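Local coordinates for monovalent Na+/H+ antiporter subunit D (Dietzia sp. DQ12-45-1b, PDB 7D3U), which forms a membrane subunit of the Mrp complex, a bacterial pump that exchanges sodium ions for protons, at residues 371-376 / 534-538. Numbering follows the deposited sequence.
With LMT (dodecyl-beta-D-maltoside), chain Q.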
loop_
_atom_site.group_PDB
_atom_site.type_symbol
_atom_site.label_atom_id
_atom_site.label_comp_id
_atom_site.label_asym_id
_atom_site.label_seq_id
_atom_site.Cartn_x
_atom_site.Cartn_y
_atom_site.Cartn_z
ATOM N N VAL A 371 -16.002 -5.274 20.173
ATOM C CA VAL A 371 -17.151 -4.837 19.384
ATOM C C VAL A 371 -16.684 -4.086 18.145
ATOM O O VAL A 371 -17.158 -4.332 17.026
ATOM C CB VAL A 371 -18.089 -3.972 20.242
ATOM C CG1 VAL A 371 -19.101 -3.261 19.368
ATOM C CG2 VAL A 371 -18.780 -4.823 21.285
ATOM N N ALA A 372 -15.750 -3.149 18.331
ATOM C CA ALA A 372 -15.256 -2.364 17.207
ATOM C C ALA A 372 -14.600 -3.241 16.153
ATOM O O ALA A 372 -14.602 -2.893 14.967
ATOM C CB ALA A 372 -14.272 -1.305 17.698
ATOM N N PHE A 373 -14.038 -4.378 16.558
ATOM C CA PHE A 373 -13.423 -5.274 15.589
ATOM C C PHE A 373 -14.452 -6.171 14.923
ATOM O O PHE A 373 -14.373 -6.401 13.716
ATOM C CB PHE A 373 -12.344 -6.130 16.249
ATOM C CG PHE A 373 -11.890 -7.279 15.396
ATOM C CD1 PHE A 373 -10.887 -7.106 14.462
ATOM C CD2 PHE A 373 -12.466 -8.531 15.525
ATOM C CE1 PHE A 373 -10.472 -8.156 13.674
ATOM C CE2 PHE A 373 -12.055 -9.580 14.737
ATOM C CZ PHE A 373 -11.058 -9.391 13.812
ATOM N N PHE A 374 -15.403 -6.712 15.685
ATOM C CA PHE A 374 -16.344 -7.652 15.087
ATOM C C PHE A 374 -17.297 -6.948 14.135
ATOM O O PHE A 374 -17.666 -7.508 13.095
ATOM C CB PHE A 374 -17.128 -8.398 16.160
ATOM C CG PHE A 374 -17.770 -9.654 15.658
ATOM C CD1 PHE A 374 -17.032 -10.815 15.522
ATOM C CD2 PHE A 374 -19.101 -9.669 15.292
ATOM C CE1 PHE A 374 -17.614 -11.970 15.052
ATOM C CE2 PHE A 374 -19.686 -10.822 14.818
ATOM C CZ PHE A 374 -18.943 -11.974 14.701
ATOM N N ALA A 375 -17.707 -5.723 14.466
ATOM C CA ALA A 375 -18.537 -4.964 13.539
ATOM C C ALA A 375 -17.817 -4.761 12.211
ATOM O O ALA A 375 -18.366 -5.043 11.139
ATOM C CB ALA A 375 -18.921 -3.622 14.160
ATOM N N SER A 376 -16.565 -4.301 12.269
ATOM C CA SER A 376 -15.812 -4.067 11.044
ATOM C C SER A 376 -15.491 -5.367 10.319
ATOM O O SER A 376 -15.403 -5.378 9.091
ATOM C CB SER A 376 -14.529 -3.302 11.359
ATOM O OG SER A 376 -14.768 -2.282 12.312
ATOM N N ALA A 534 -11.266 3.312 16.931
ATOM C CA ALA A 534 -11.677 2.106 16.228
ATOM C C ALA A 534 -13.169 1.843 16.347
ATOM O O ALA A 534 -13.724 1.116 15.517
ATOM C CB ALA A 534 -10.904 0.896 16.753
ATOM N N LEU A 535 -13.829 2.413 17.353
ATOM C CA LEU A 535 -15.264 2.237 17.524
ATOM C C LEU A 535 -16.064 3.269 16.743
ATOM O O LEU A 535 -17.135 2.951 16.216
ATOM C CB LEU A 535 -15.631 2.309 19.007
ATOM C CG LEU A 535 -17.057 1.892 19.363
ATOM C CD1 LEU A 535 -17.111 0.409 19.671
ATOM C CD2 LEU A 535 -17.578 2.707 20.531
ATOM N N ALA A 536 -15.567 4.506 16.667
ATOM C CA ALA A 536 -16.243 5.534 15.885
ATOM C C ALA A 536 -16.366 5.113 14.428
ATOM O O ALA A 536 -17.451 5.173 13.841
ATOM C CB ALA A 536 -15.495 6.862 16.003
ATOM N N LEU A 537 -15.261 4.673 13.828
ATOM C CA LEU A 537 -15.300 4.162 12.465
ATOM C C LEU A 537 -15.996 2.816 12.358
ATOM O O LEU A 537 -16.150 2.307 11.243
ATOM C CB LEU A 537 -13.883 4.056 11.904
ATOM C CG LEU A 537 -13.159 5.375 11.654
ATOM C CD1 LEU A 537 -11.853 5.122 10.932
ATOM C CD2 LEU A 537 -14.040 6.316 10.858
ATOM N N SER A 538 -16.414 2.225 13.476
ATOM C CA SER A 538 -17.156 0.975 13.460
ATOM C C SER A 538 -18.660 1.179 13.562
ATOM O O SER A 538 -19.414 0.234 13.313
ATOM C CB SER A 538 -16.693 0.063 14.599
ATOM O OG SER A 538 -17.445 -1.136 14.616
HETATM C C1 LMT Q . -21.775 -7.024 16.477
HETATM C C2 LMT Q . -21.298 -6.905 17.892
HETATM C C3 LMT Q . -20.264 -7.885 18.330
HETATM C C4 LMT Q . -20.350 -7.988 19.829
HETATM C C5 LMT Q . -19.157 -8.697 20.367
HETATM C C6 LMT Q . -19.376 -9.198 21.754
HETATM C C7 LMT Q . -18.054 -9.490 22.397
HETATM C C8 LMT Q . -18.273 -10.343 23.597
HETATM C C9 LMT Q . -18.596 -11.769 23.292
HETATM C C10 LMT Q . -18.547 -12.525 24.589
HETATM C C11 LMT Q . -18.398 -13.994 24.360
HETATM C C12 LMT Q . -18.269 -14.741 25.644
#
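S538 reaches from helix 528-546 into the surface of helix 367-380, a knob seated in the hole made by V371, A372, A375 and S376. With chi1 at 178°, OG points away from the backbone N of S538 and into the hole. There S538 OG donates a weak hydrogen bond to A372 O at 3.4 Å and lies against A375 CB. The same carbonyl takes a second, shorter bond from within its own helix: S376, with chi1 -41°, folds its OG back to A372 O at 2.7 Å, nearly in line with the C=O bond. Two serine hydroxyls, one from each helix, thus share one buried acceptor.

One turn before S538, A534 and L535 receive the methyl of A372: A372 CB comes to 3.3 Å from A534 O, with A534 CB also beside it. L535 CD1 comes to 3.9 Å from A372 CB and obliquely meets V371 CG1. The other methyl of V371, CG2, turns to the detergent chain, 3.8 Å from LMT C4. F374 meets the detergent too, while its ring makes an edge-to-face contact with F140 of the neighbouring antiporter subunit A.

The short axis segments approach to 8.5 Å and cross at 35°, with alanine and serine at the centre and V371 and L535 beside them. This is knobs-into-holes packing of two transmembrane helices, joining helix 367-380 to helix 528-546, far along the chain.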